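Fibronectin-binding protein (Streptococcus pyogenes, PDB 5A0L) mediates covalent attachment of the bacterium to its host through an internal thioester in the N-terminal domain of this surface adhesin. Local coordinates at residues P18-D23 with R58-T63; Y22-G27 with N34-L39; K69-S74 with I192-N197; N98-I103 with Y188-F193. All blocks are in the same frame, centred on the assembly; numbering follows the deposited sequence.

Contact 1 (P18-D23 with R58-T63)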
loop_
_atom_site.group_PDB
_atom_site.type_symbol
_atom_site.label_atom_id
_atom_site.label_comp_id
_atom_site.label_asym_id
_atom_site.label_seq_id
_atom_site.Cartn_x
_atom_site.Cartn_y
_atom_site.Cartn_z
ATOM N N PRO A 18 17.125 1.097 9.984
ATOM C CA PRO A 18 17.086 -0.070 10.875
ATOM C C PRO A 18 15.865 -0.993 10.701
ATOM O O PRO A 18 15.863 -2.083 11.290
ATOM C CB PRO A 18 17.073 0.582 12.258
ATOM C CG PRO A 18 16.242 1.828 12.035
ATOM C CD PRO A 18 16.700 2.323 10.675
ATOM N N TRP A 19 14.838 -0.555 9.963
ATOM C CA TRP A 19 13.615 -1.354 9.813
ATOM C C TRP A 19 13.805 -2.412 8.752
ATOM O O TRP A 19 14.323 -2.130 7.671
ATOM C CB TRP A 19 12.442 -0.425 9.420
ATOM C CG TRP A 19 11.990 0.453 10.542
ATOM C CD1 TRP A 19 12.564 1.615 10.960
ATOM C CD2 TRP A 19 10.886 0.220 11.441
ATOM N NE1 TRP A 19 11.902 2.118 12.066
ATOM C CE2 TRP A 19 10.862 1.278 12.366
ATOM C CE3 TRP A 19 9.886 -0.771 11.526
ATOM C CZ2 TRP A 19 9.902 1.354 13.379
ATOM C CZ3 TRP A 19 8.952 -0.665 12.507
ATOM C CH2 TRP A 19 8.985 0.354 13.436
ATOM N N TYR A 20 13.368 -3.636 9.048
ATOM C CA TYR A 20 13.340 -4.725 8.080
ATOM C C TYR A 20 11.983 -4.701 7.358
ATOM O O TYR A 20 10.945 -4.685 8.021
ATOM C CB TYR A 20 13.539 -6.043 8.824
ATOM C CG TYR A 20 13.561 -7.313 8.002
ATOM C CD1 TYR A 20 14.137 -7.394 6.764
ATOM C CD2 TYR A 20 12.962 -8.457 8.498
ATOM C CE1 TYR A 20 14.139 -8.568 6.033
ATOM C CE2 TYR A 20 12.944 -9.634 7.802
ATOM C CZ TYR A 20 13.505 -9.715 6.558
ATOM O OH TYR A 20 13.501 -10.888 5.840
ATOM N N GLY A 21 12.017 -4.677 6.022
ATOM C CA GLY A 21 10.852 -4.753 5.202
ATOM C C GLY A 21 10.871 -6.021 4.396
ATOM O O GLY A 21 11.908 -6.350 3.802
ATOM N N TYR A 22 9.739 -6.701 4.300
ATOM C CA TYR A 22 9.720 -8.038 3.758
ATOM C C TYR A 22 8.354 -8.402 3.213
ATOM O O TYR A 22 7.318 -7.849 3.635
ATOM C CB TYR A 22 10.116 -9.107 4.826
ATOM C CG TYR A 22 9.444 -8.924 6.170
ATOM C CD1 TYR A 22 9.945 -8.033 7.106
ATOM C CD2 TYR A 22 8.306 -9.674 6.532
ATOM C CE1 TYR A 22 9.368 -7.867 8.359
ATOM C CE2 TYR A 22 7.743 -9.522 7.797
ATOM C CZ TYR A 22 8.277 -8.625 8.700
ATOM O OH TYR A 22 7.744 -8.425 9.966
ATOM N N ASP A 23 8.336 -9.324 2.256
ATOM C CA ASP A 23 7.083 -9.852 1.714
ATOM C C ASP A 23 6.737 -11.119 2.489
ATOM O O ASP A 23 7.454 -12.108 2.386
ATOM C CB ASP A 23 7.221 -10.143 0.236
ATOM C CG ASP A 23 5.931 -10.565 -0.423
ATOM O OD1 ASP A 23 4.868 -10.637 0.237
ATOM O OD2 ASP A 23 5.988 -10.833 -1.645
ATOM N N ARG A 58 11.974 -8.552 -0.859
ATOM C CA ARG A 58 12.139 -9.999 -0.906
ATOM C C ARG A 58 11.265 -10.706 0.138
ATOM O O ARG A 58 10.930 -10.137 1.179
ATOM C CB ARG A 58 13.620 -10.355 -0.696
ATOM C CG ARG A 58 14.570 -9.786 -1.755
ATOM C CD ARG A 58 14.086 -10.090 -3.173
ATOM N NE ARG A 58 13.969 -11.528 -3.420
ATOM C CZ ARG A 58 13.022 -12.098 -4.163
ATOM N NH1 ARG A 58 12.062 -11.367 -4.726
ATOM N NH2 ARG A 58 13.009 -13.415 -4.302
ATOM N N PRO A 59 10.962 -11.991 -0.100
ATOM C CA PRO A 59 10.278 -12.787 0.910
ATOM C C PRO A 59 11.026 -12.800 2.226
ATOM O O PRO A 59 12.268 -12.775 2.255
ATOM C CB PRO A 59 10.221 -14.194 0.291
ATOM C CG PRO A 59 10.240 -13.952 -1.182
ATOM C CD PRO A 59 11.176 -12.759 -1.336
ATOM N N THR A 60 10.308 -12.909 3.321
ATOM C CA THR A 60 10.910 -13.013 4.627
ATOM C C THR A 60 11.953 -14.135 4.668
ATOM O O THR A 60 11.746 -15.220 4.113
ATOM C CB THR A 60 9.865 -13.270 5.711
ATOM O OG1 THR A 60 8.644 -12.642 5.341
ATOM C CG2 THR A 60 10.362 -12.753 7.047
ATOM N N TYR A 61 13.082 -13.828 5.309
ATOM C CA TYR A 61 14.127 -14.838 5.576
ATOM C C TYR A 61 14.962 -15.160 4.331
ATOM O O TYR A 61 15.774 -16.083 4.358
ATOM C CB TYR A 61 13.615 -16.118 6.285
ATOM C CG TYR A 61 12.814 -15.845 7.525
ATOM C CD1 TYR A 61 13.425 -15.419 8.707
ATOM C CD2 TYR A 61 11.440 -15.998 7.516
ATOM C CE1 TYR A 61 12.672 -15.153 9.855
ATOM C CE2 TYR A 61 10.688 -15.742 8.655
ATOM C CZ TYR A 61 11.308 -15.327 9.815
ATOM O OH TYR A 61 10.566 -15.062 10.966
ATOM N N SER A 62 14.809 -14.383 3.267
ATOM C CA SER A 62 15.656 -14.485 2.073
ATOM C C SER A 62 17.120 -14.248 2.437
ATOM O O SER A 62 17.445 -13.723 3.515
ATOM C CB SER A 62 15.250 -13.474 0.969
ATOM O OG SER A 62 13.977 -13.757 0.380
ATOM N N THR A 63 18.004 -14.645 1.524
ATOM C CA THR A 63 19.440 -14.364 1.688
ATOM C C THR A 63 19.826 -12.912 1.423
ATOM O O THR A 63 20.927 -12.516 1.760
ATOM C CB THR A 63 20.299 -15.231 0.765
ATOM O OG1 THR A 63 19.877 -15.075 -0.600
ATOM C CG2 THR A 63 20.177 -16.692 1.175
HETATM O O HOH W 1 13.869 -10.721 3.283
#
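Tyr61 N gives its proton to Tyr20 OH over 3.0 Å in a nearly straight bond (168° at the hydrogen), arriving at the edge of the ring and close to its plane. The same hydroxyl lies 2.6 Å from a water that also bonds to Pro59 O, so the phenol meets the turn at two points, once directly and once through solvent. Further along strand 19-23, Asp23 uses both polar atoms of its backbone: Asp23 N donates to Arg58 O at 2.9 Å, and Asp23 O accepts from Thr60 N at 3.1 Å. Thr60 OG1 also sits 3.2 Å from Asp23 O, a weak contact whose proton has another acceptor within reach.

Thr60 CG2 touches both tyrosines, 3.8 Å from Tyr20 OH and 3.7 Å from Tyr22 CD2. Tyr20 reaches across because its CG lies anti to the backbone N (chi1 -179°), which carries the ring out to the turn. Tyr22 CD1 rests over one face of that ring, offset toward the rim, while Tyr22 OH is held by Glu44.

What shapes the partner is a type II beta turn from Pro59 to Ser62, in which Ser62 N and Ser62 OG both bond Pro59 O from the same face of its plane. Asp23 with Pro59 is a single beta bridge, by which the loop between strands 45-49 and 66-72 docks on the barrel at the end of strand 19-23.

Contact 2 (Y22-G27 with N34-L39)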
loop_
_atom_site.group_PDB
_atom_site.type_symbol
_atom_site.label_atom_id
_atom_site.label_comp_id
_atom_site.label_asym_id
_atom_site.label_seq_id
_atom_site.Cartn_x
_atom_site.Cartn_y
_atom_site.Cartn_z
ATOM N N TYR A 22 9.739 -6.701 4.300
ATOM C CA TYR A 22 9.720 -8.038 3.758
ATOM C C TYR A 22 8.354 -8.402 3.213
ATOM O O TYR A 22 7.318 -7.849 3.635
ATOM C CB TYR A 22 10.116 -9.107 4.826
ATOM C CG TYR A 22 9.444 -8.924 6.170
ATOM C CD1 TYR A 22 9.945 -8.033 7.106
ATOM C CD2 TYR A 22 8.306 -9.674 6.532
ATOM C CE1 TYR A 22 9.368 -7.867 8.359
ATOM C CE2 TYR A 22 7.743 -9.522 7.797
ATOM C CZ TYR A 22 8.277 -8.625 8.700
ATOM O OH TYR A 22 7.744 -8.425 9.966
ATOM N N ASP A 23 8.336 -9.324 2.256
ATOM C CA ASP A 23 7.083 -9.852 1.714
ATOM C C ASP A 23 6.737 -11.119 2.489
ATOM O O ASP A 23 7.454 -12.108 2.386
ATOM C CB ASP A 23 7.221 -10.143 0.236
ATOM C CG ASP A 23 5.931 -10.565 -0.423
ATOM O OD1 ASP A 23 4.868 -10.637 0.237
ATOM O OD2 ASP A 23 5.988 -10.833 -1.645
ATOM N N SER A 24 5.640 -11.082 3.253
ATOM C CA SER A 24 5.202 -12.183 4.090
ATOM C C SER A 24 4.332 -13.172 3.341
ATOM O O SER A 24 3.956 -14.225 3.914
ATOM C CB SER A 24 4.465 -11.634 5.316
ATOM O OG SER A 24 3.194 -11.116 4.998
ATOM N N TYR A 25 3.986 -12.914 2.085
ATOM C CA TYR A 25 3.180 -13.884 1.313
ATOM C C TYR A 25 4.040 -15.106 0.976
ATOM O O TYR A 25 5.172 -14.967 0.499
ATOM C CB TYR A 25 2.647 -13.248 0.028
ATOM C CG TYR A 25 1.845 -14.189 -0.851
ATOM C CD1 TYR A 25 0.673 -14.769 -0.399
ATOM C CD2 TYR A 25 2.271 -14.508 -2.130
ATOM C CE1 TYR A 25 -0.048 -15.645 -1.198
ATOM C CE2 TYR A 25 1.549 -15.354 -2.936
ATOM C CZ TYR A 25 0.368 -15.909 -2.472
ATOM O OH TYR A 25 -0.334 -16.764 -3.276
ATOM N N ARG A 26 3.504 -16.294 1.245
ATOM C CA ARG A 26 4.231 -17.555 1.050
ATOM C C ARG A 26 3.647 -18.410 -0.060
ATOM O O ARG A 26 4.128 -19.530 -0.292
ATOM C CB ARG A 26 4.234 -18.361 2.354
ATOM C CG ARG A 26 4.810 -17.652 3.566
ATOM C CD ARG A 26 4.962 -18.581 4.757
ATOM N NE ARG A 26 3.772 -19.353 5.056
ATOM C CZ ARG A 26 2.791 -19.009 5.891
ATOM N NH1 ARG A 26 2.807 -17.859 6.558
ATOM N NH2 ARG A 26 1.771 -19.857 6.068
ATOM N N GLY A 27 2.587 -17.938 -0.707
ATOM C CA GLY A 27 1.810 -18.752 -1.642
ATOM C C GLY A 27 2.314 -18.757 -3.077
ATOM O O GLY A 27 3.392 -18.222 -3.390
ATOM N N ASN A 34 2.260 -9.387 0.416
ATOM C CA ASN A 34 1.748 -8.967 1.710
ATOM C C ASN A 34 2.909 -8.397 2.492
ATOM O O ASN A 34 3.616 -9.088 3.225
ATOM C CB ASN A 34 1.055 -10.128 2.421
ATOM C CG ASN A 34 0.351 -9.677 3.673
ATOM O OD1 ASN A 34 0.548 -8.560 4.144
ATOM N ND2 ASN A 34 -0.505 -10.522 4.191
ATOM N N LEU A 35 3.165 -7.119 2.234
ATOM C CA LEU A 35 4.362 -6.477 2.762
ATOM C C LEU A 35 4.213 -6.052 4.199
ATOM O O LEU A 35 3.146 -5.540 4.612
ATOM C CB LEU A 35 4.756 -5.247 1.919
ATOM C CG LEU A 35 4.910 -5.532 0.424
ATOM C CD1 LEU A 35 5.356 -4.260 -0.288
ATOM C CD2 LEU A 35 5.860 -6.691 0.149
ATOM N N LYS A 36 5.278 -6.232 4.971
ATOM C CA LYS A 36 5.376 -5.857 6.369
ATOM C C LYS A 36 6.676 -5.155 6.657
ATOM O O LYS A 36 7.661 -5.365 5.937
ATOM C CB LYS A 36 5.293 -7.087 7.305
ATOM C CG LYS A 36 4.176 -8.075 7.016
ATOM C CD LYS A 36 2.780 -7.574 7.359
ATOM C CE LYS A 36 1.784 -8.735 7.242
ATOM N NZ LYS A 36 0.395 -8.339 7.398
ATOM N N VAL A 37 6.698 -4.380 7.723
ATOM C CA VAL A 37 7.921 -3.856 8.296
ATOM C C VAL A 37 7.963 -4.161 9.793
ATOM O O VAL A 37 6.936 -4.168 10.486
ATOM C CB VAL A 37 8.090 -2.328 8.086
ATOM C CG1 VAL A 37 8.217 -2.010 6.598
ATOM C CG2 VAL A 37 6.955 -1.528 8.697
ATOM N N ASN A 38 9.170 -4.376 10.306
ATOM C CA ASN A 38 9.367 -4.464 11.748
ATOM C C ASN A 38 10.747 -3.977 12.153
ATOM O O ASN A 38 11.593 -3.692 11.272
ATOM C CB ASN A 38 8.972 -5.851 12.346
ATOM C CG ASN A 38 10.080 -6.870 12.329
ATOM O OD1 ASN A 38 10.956 -6.859 11.459
ATOM N ND2 ASN A 38 9.990 -7.835 13.264
ATOM N N LEU A 39 10.996 -3.857 13.446
ATOM C CA LEU A 39 12.194 -3.236 13.953
ATOM C C LEU A 39 12.804 -4.187 14.987
ATOM O O LEU A 39 12.294 -4.346 16.091
ATOM C CB LEU A 39 11.888 -1.887 14.603
ATOM C CG LEU A 39 13.077 -1.126 15.156
ATOM C CD1 LEU A 39 14.033 -0.728 14.058
ATOM C CD2 LEU A 39 12.602 0.110 15.907
#
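This is an antiparallel beta-hairpin contact, made where strand 19-23 ends and strand 35-39 begins in the closed barrel. Tyr22 and Lys36 form a hydrogen-bonded pair: Tyr22 N donates to Lys36 O and Lys36 N returns a bond of 2.9 Å to Tyr22 O. Asp23 and Leu35 follow as a non-hydrogen-bonded pair, with Leu35 CD2 packed 3.7 Å from Asp23 CB.

On the other face of the sheet the Tyr22 ring leans across to its neighbours. Its CG sits between the backbone N and the carbonyl carbon (chi1 45°), which lays the ring over strand 35-39, with Lys36 O above one face and Lys36 CB 3.5 Å from Tyr22 CE2. Asn38 OD1 comes to the ring edge, 3.6 Å from Tyr22 CE1, its amide plane turned 82° from the ring; Asn38 ND2 is bonded to Pro8 O and Ser42 O. Lys36 NZ and Asn34 OD1 each find a partner in Gln46.

Beyond the last pair, side chains join the backbone in holding the strands together. Asp23 OD1 accepts from Asn34 N at 2.9 Å and from Tyr25 N at 3.1 Å, the two donors coming from opposite faces of the carboxylate plane; the second bond makes an Asx turn. Asn34 O is likewise gripped twice, by the backbone N of Ser24 and by its hydroxyl, Ser24 OG lying 2.7 Å from Asn34 O. Two oxygens that each accept two hydrogen bonds thus fix the chain as it leaves the strand, and the pair of backbone N-H groups at Asp23 OD1 would be expected to stabilise the carboxylate in its charged form.

Contact 3 (K69-S74 with I192-N197)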
loop_
_atom_site.group_PDB
_atom_site.type_symbol
_atom_site.label_atom_id
_atom_site.label_comp_id
_atom_site.label_asym_id
_atom_site.label_seq_id
_atom_site.Cartn_x
_atom_site.Cartn_y
_atom_site.Cartn_z
ATOM N N LYS A 69 14.613 3.253 6.314
ATOM C CA LYS A 69 14.522 4.370 7.248
ATOM C C LYS A 69 13.071 4.861 7.318
ATOM O O LYS A 69 12.465 5.077 6.268
ATOM C CB LYS A 69 15.450 5.507 6.759
ATOM C CG LYS A 69 15.337 6.799 7.533
ATOM C CD LYS A 69 16.232 7.876 6.921
ATOM C CE LYS A 69 17.606 7.863 7.439
ATOM N NZ LYS A 69 18.117 9.205 7.045
ATOM N N LYS A 70 12.575 5.045 8.549
ATOM C CA LYS A 70 11.172 5.471 8.732
ATOM C C LYS A 70 11.087 7.001 8.778
ATOM O O LYS A 70 11.790 7.627 9.565
ATOM C CB LYS A 70 10.635 4.859 10.002
ATOM C CG LYS A 70 9.146 5.125 10.223
ATOM C CD LYS A 70 8.572 4.406 11.408
ATOM C CE LYS A 70 8.987 4.965 12.732
ATOM N NZ LYS A 70 8.219 6.190 13.074
ATOM N N ILE A 71 10.166 7.539 7.975
ATOM C CA ILE A 71 9.933 8.999 7.797
ATOM C C ILE A 71 8.448 9.255 8.034
ATOM O O ILE A 71 7.604 8.436 7.682
ATOM C CB ILE A 71 10.327 9.431 6.340
ATOM C CG1 ILE A 71 11.837 9.119 6.164
ATOM C CG2 ILE A 71 10.085 10.908 6.005
ATOM C CD1 ILE A 71 12.346 9.288 4.773
ATOM N N ASP A 72 8.124 10.398 8.632
ATOM C CA ASP A 72 6.695 10.725 8.785
ATOM C C ASP A 72 6.087 11.065 7.421
ATOM O O ASP A 72 6.690 11.773 6.602
ATOM C CB ASP A 72 6.482 11.874 9.781
ATOM C CG ASP A 72 6.377 11.390 11.275
ATOM O OD1 ASP A 72 6.531 10.184 11.633
ATOM O OD2 ASP A 72 6.115 12.254 12.113
ATOM N N GLY A 73 4.912 10.520 7.142
ATOM C CA GLY A 73 4.207 10.876 5.947
ATOM C C GLY A 73 3.713 12.310 5.989
ATOM O O GLY A 73 3.345 12.811 7.052
ATOM N N SER A 74 3.717 12.935 4.819
ATOM C CA SER A 74 3.203 14.298 4.607
ATOM C C SER A 74 3.041 14.482 3.122
ATOM O O SER A 74 3.598 13.698 2.336
ATOM C CB SER A 74 4.201 15.356 5.103
ATOM O OG SER A 74 5.422 15.313 4.354
ATOM N N ILE A 192 6.380 6.826 5.609
ATOM C CA ILE A 192 7.118 6.359 4.444
ATOM C C ILE A 192 8.371 5.642 4.972
ATOM O O ILE A 192 9.001 6.080 5.906
ATOM C CB ILE A 192 7.522 7.535 3.506
ATOM C CG1 ILE A 192 6.262 8.078 2.805
ATOM C CG2 ILE A 192 8.622 7.133 2.517
ATOM C CD1 ILE A 192 5.742 7.197 1.690
ATOM N N PHE A 193 8.663 4.526 4.310
ATOM C CA PHE A 193 9.883 3.756 4.571
ATOM C C PHE A 193 10.783 3.912 3.339
ATOM O O PHE A 193 10.450 3.454 2.254
ATOM C CB PHE A 193 9.522 2.311 4.885
ATOM C CG PHE A 193 8.865 2.177 6.243
ATOM C CD1 PHE A 193 7.505 2.416 6.384
ATOM C CD2 PHE A 193 9.606 1.929 7.385
ATOM C CE1 PHE A 193 6.925 2.365 7.623
ATOM C CE2 PHE A 193 9.010 1.849 8.622
ATOM C CZ PHE A 193 7.652 2.098 8.742
ATOM N N LYS A 194 11.924 4.582 3.576
ATOM C CA LYS A 194 12.891 4.893 2.524
ATOM C C LYS A 194 13.887 3.717 2.425
ATOM O O LYS A 194 14.569 3.385 3.418
ATOM C CB LYS A 194 13.651 6.162 2.882
ATOM C CG LYS A 194 14.732 6.534 1.890
ATOM C CD LYS A 194 15.580 7.702 2.323
ATOM C CE LYS A 194 16.691 8.081 1.275
ATOM N NZ LYS A 194 17.643 8.944 1.971
ATOM N N SER A 195 13.903 3.074 1.269
ATOM C CA SER A 195 14.740 1.909 1.064
ATOM C C SER A 195 16.231 2.232 1.104
ATOM O O SER A 195 16.695 3.160 0.438
ATOM C CB SER A 195 14.438 1.281 -0.270
ATOM O OG SER A 195 15.136 0.054 -0.421
ATOM N N GLU A 196 17.003 1.410 1.823
ATOM C CA GLU A 196 18.462 1.525 1.857
ATOM C C GLU A 196 19.048 1.158 0.502
ATOM O O GLU A 196 20.117 1.674 0.135
ATOM C CB GLU A 196 19.002 0.599 2.966
ATOM C CG GLU A 196 20.516 0.435 3.100
ATOM C CD GLU A 196 21.209 -0.498 2.080
ATOM O OE1 GLU A 196 20.635 -1.473 1.505
ATOM O OE2 GLU A 196 22.424 -0.284 1.960
ATOM N N ASN A 197 18.401 0.270 -0.243
ATOM C CA ASN A 197 18.797 -0.144 -1.588
ATOM C C ASN A 197 17.786 0.461 -2.575
ATOM O O ASN A 197 16.630 0.074 -2.629
ATOM C CB ASN A 197 18.861 -1.637 -1.734
ATOM C CG ASN A 197 19.285 -2.074 -3.136
ATOM O OD1 ASN A 197 18.996 -1.426 -4.122
ATOM N ND2 ASN A 197 19.898 -3.229 -3.231
#
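Strands 69-72 and 192-195 run antiparallel, their axes 4.7 Å apart at closest approach and their directions 143° from one another, as neighbours in the six-stranded barrel. Lys69 with Lys194 and Ile71 with Ile192 are the hydrogen-bonded pairs, Lys70 with Phe193 the non-hydrogen-bonded pair between them. Four backbone N-H...O bonds join the strands, among them Lys194 N to Lys69 O at 2.8 Å and Ile192 N to Ile71 O at 2.9 Å.

The two faces of this ribbon differ. On that of Lys69, Ile71, Ile192 and Lys194, Ile71 CD1 reaches diagonally to Lys194 CB at 3.9 Å, and Tyr81 of helix 75-81 packs on Ile71, Ile192 and Lys194. The ammonium groups of Lys69 and Lys194 remain 5.1 Å apart between their NZ atoms, too far to touch; Lys194 NZ bonds Tyr17 OH.

On the face of Lys70 and Phe193, the aliphatic chain of the lysine lies along the ring and heads in its direction, while Trp19 meets the ring edge-to-face. Lys70 then bends at chi3 (73°) and chi4, turning NZ to Val209 O and leaving Lys70 CD 3.6 Å from Phe193 CZ.

Contact 4 (N98-I103 with Y188-F193)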
loop_
_atom_site.group_PDB
_atom_site.type_symbol
_atom_site.label_atom_id
_atom_site.label_comp_id
_atom_site.label_asym_id
_atom_site.label_seq_id
_atom_site.Cartn_x
_atom_site.Cartn_y
_atom_site.Cartn_z
ATOM N N ASN A 98 -5.571 12.771 -0.159
ATOM C CA ASN A 98 -5.946 11.694 -1.037
ATOM C C ASN A 98 -5.373 10.361 -0.572
ATOM O O ASN A 98 -6.087 9.361 -0.463
ATOM C CB ASN A 98 -5.564 11.985 -2.488
ATOM C CG ASN A 98 -6.436 13.021 -3.138
ATOM O OD1 ASN A 98 -7.585 13.255 -2.749
ATOM N ND2 ASN A 98 -5.904 13.611 -4.182
ATOM N N ILE A 99 -4.076 10.341 -0.286
ATOM C CA ILE A 99 -3.430 9.109 0.115
ATOM C C ILE A 99 -3.938 8.660 1.495
ATOM O O ILE A 99 -4.202 7.441 1.672
ATOM C CB ILE A 99 -1.909 9.264 0.052
ATOM C CG1 ILE A 99 -1.466 9.323 -1.437
ATOM C CG2 ILE A 99 -1.183 8.146 0.803
ATOM C CD1 ILE A 99 -0.070 9.781 -1.689
ATOM N N LEU A 100 -4.056 9.587 2.446
ATOM C CA LEU A 100 -4.564 9.195 3.760
ATOM C C LEU A 100 -5.947 8.552 3.678
ATOM O O LEU A 100 -6.223 7.560 4.347
ATOM C CB LEU A 100 -4.586 10.374 4.712
ATOM C CG LEU A 100 -3.291 11.020 5.125
ATOM C CD1 LEU A 100 -3.532 12.216 6.010
ATOM C CD2 LEU A 100 -2.373 10.060 5.788
ATOM N N ASN A 101 -6.830 9.140 2.853
ATOM C CA ASN A 101 -8.166 8.617 2.751
ATOM C C ASN A 101 -8.212 7.274 2.036
ATOM O O ASN A 101 -9.042 6.417 2.386
ATOM C CB ASN A 101 -9.127 9.644 2.161
ATOM C CG ASN A 101 -9.609 10.645 3.192
ATOM O OD1 ASN A 101 -10.635 10.416 3.858
ATOM N ND2 ASN A 101 -8.876 11.743 3.362
ATOM N N VAL A 102 -7.345 7.049 1.048
ATOM C CA VAL A 102 -7.243 5.723 0.455
ATOM C C VAL A 102 -6.885 4.656 1.496
ATOM O O VAL A 102 -7.539 3.614 1.616
ATOM C CB VAL A 102 -6.221 5.689 -0.699
ATOM C CG1 VAL A 102 -5.871 4.262 -1.095
ATOM C CG2 VAL A 102 -6.766 6.463 -1.885
ATOM N N ILE A 103 -5.847 4.933 2.283
ATOM C CA ILE A 103 -5.383 3.939 3.251
ATOM C C ILE A 103 -6.463 3.707 4.324
ATOM O O ILE A 103 -6.701 2.554 4.708
ATOM C CB ILE A 103 -4.028 4.345 3.861
ATOM C CG1 ILE A 103 -2.908 4.308 2.810
ATOM C CG2 ILE A 103 -3.683 3.522 5.062
ATOM C CD1 ILE A 103 -2.560 2.942 2.329
ATOM N N TYR A 188 -4.453 11.652 12.517
ATOM C CA TYR A 188 -4.145 10.497 11.659
ATOM C C TYR A 188 -2.828 10.744 10.925
ATOM O O TYR A 188 -2.659 11.773 10.279
ATOM C CB TYR A 188 -5.260 10.255 10.631
ATOM C CG TYR A 188 -5.202 8.953 9.869
ATOM C CD1 TYR A 188 -5.312 7.733 10.519
ATOM C CD2 TYR A 188 -5.108 8.946 8.486
ATOM C CE1 TYR A 188 -5.281 6.546 9.818
ATOM C CE2 TYR A 188 -5.073 7.760 7.771
ATOM C CZ TYR A 188 -5.180 6.556 8.440
ATOM O OH TYR A 188 -5.181 5.404 7.694
ATOM N N ARG A 189 -1.953 9.743 10.934
ATOM C CA ARG A 189 -0.627 9.878 10.336
ATOM C C ARG A 189 -0.181 8.515 9.809
ATOM O O ARG A 189 -0.413 7.490 10.448
ATOM C CB ARG A 189 0.384 10.366 11.385
ATOM C CG ARG A 189 1.755 10.729 10.809
ATOM C CD ARG A 189 2.735 11.242 11.861
ATOM N NE ARG A 189 2.166 12.312 12.659
ATOM C CZ ARG A 189 2.659 12.731 13.823
ATOM N NH1 ARG A 189 3.766 12.201 14.320
ATOM N NH2 ARG A 189 2.022 13.668 14.491
ATOM N N LEU A 190 0.505 8.553 8.663
ATOM C CA LEU A 190 1.145 7.381 8.095
ATOM C C LEU A 190 2.647 7.647 8.001
ATOM O O LEU A 190 3.143 8.715 8.356
ATOM C CB LEU A 190 0.570 6.997 6.732
ATOM C CG LEU A 190 -0.937 6.765 6.731
ATOM C CD1 LEU A 190 -1.380 6.523 5.299
ATOM C CD2 LEU A 190 -1.355 5.593 7.625
ATOM N N ASN A 191 3.376 6.641 7.507
ATOM C CA ASN A 191 4.833 6.684 7.423
ATOM C C ASN A 191 5.289 6.195 6.068
ATOM O O ASN A 191 4.703 5.274 5.492
ATOM C CB ASN A 191 5.449 5.845 8.547
ATOM C CG ASN A 191 5.086 6.366 9.911
ATOM O OD1 ASN A 191 3.986 6.076 10.441
ATOM N ND2 ASN A 191 5.955 7.192 10.452
ATOM N N ILE A 192 6.380 6.826 5.609
ATOM C CA ILE A 192 7.118 6.359 4.444
ATOM C C ILE A 192 8.371 5.642 4.972
ATOM O O ILE A 192 9.001 6.080 5.906
ATOM C CB ILE A 192 7.522 7.535 3.506
ATOM C CG1 ILE A 192 6.262 8.078 2.805
ATOM C CG2 ILE A 192 8.622 7.133 2.517
ATOM C CD1 ILE A 192 5.742 7.197 1.690
ATOM N N PHE A 193 8.663 4.526 4.310
ATOM C CA PHE A 193 9.883 3.756 4.571
ATOM C C PHE A 193 10.783 3.912 3.339
ATOM O O PHE A 193 10.450 3.454 2.254
ATOM C CB PHE A 193 9.522 2.311 4.885
ATOM C CG PHE A 193 8.865 2.177 6.243
ATOM C CD1 PHE A 193 7.505 2.416 6.384
ATOM C CD2 PHE A 193 9.606 1.929 7.385
ATOM C CE1 PHE A 193 6.925 2.365 7.623
ATOM C CE2 PHE A 193 9.010 1.849 8.622
ATOM C CZ PHE A 193 7.652 2.098 8.742
#
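Leu100, Tyr188 and Leu190 carry this apolar contact, in which one side of helix 92-105 meets the chain leading into strand 191-195. The two leucines overlap from opposing directions, Leu100 CD2 lying 3.7 Å from Leu190 CD1. That same Leu190 methyl is also 3.7 Å from Ile103 CG1, one helical turn further on, so it sits between two helix side chains.

Tyr188 comes down alongside the helix. With CG anti to the backbone N (chi1 -169°), its ring extends toward the helix and its CD2-CE2 side lies against Leu100: Tyr188 CD2 is 4.0 Å from Leu100 CD2, and Tyr188 CE2 is 3.6 Å from Leu100 O. Its hydroxyl oxygen reaches Ile103 CG2 at 3.6 Å, the two side chains crossing at about a right angle. Between the two segments the association is therefore one of van der Waals packing, with the backbones well separated: even the nearest CA atoms, those of Leu100 and Leu190, are 7.4 Å apart.

Around this core, Tyr104 meets the Tyr188 ring edge-to-face. Ile99 and Ile103 pack on Leu204 of strand 203-205, and Val102 turns to helix 120-135, placing helix 92-105 between that helix and the barrel.

Contacts 1, 2 and 3 all belong to the barrel and are partly buried, whereas contact 4 joins it to the helical part and is the most buried of the four. Contacts 1 and 2 share Tyr22 and Asp23: strand 19-23 takes a loop on one side and its hairpin partner on the other, with polar backbone and side-chain bonds. Contact 3 is a regular strand ladder, and contact 4 replaces such bonds with hydrocarbon packing. Strand 191-195 forms contact 3, the chain leading into it forms contact 4, and Gly73 N to Leu190 O, a probable hydrogen bond of 2.8 Å, ties them together. Trp19 and Val37 both pack on Phe193, linking the hairpin to contact 3.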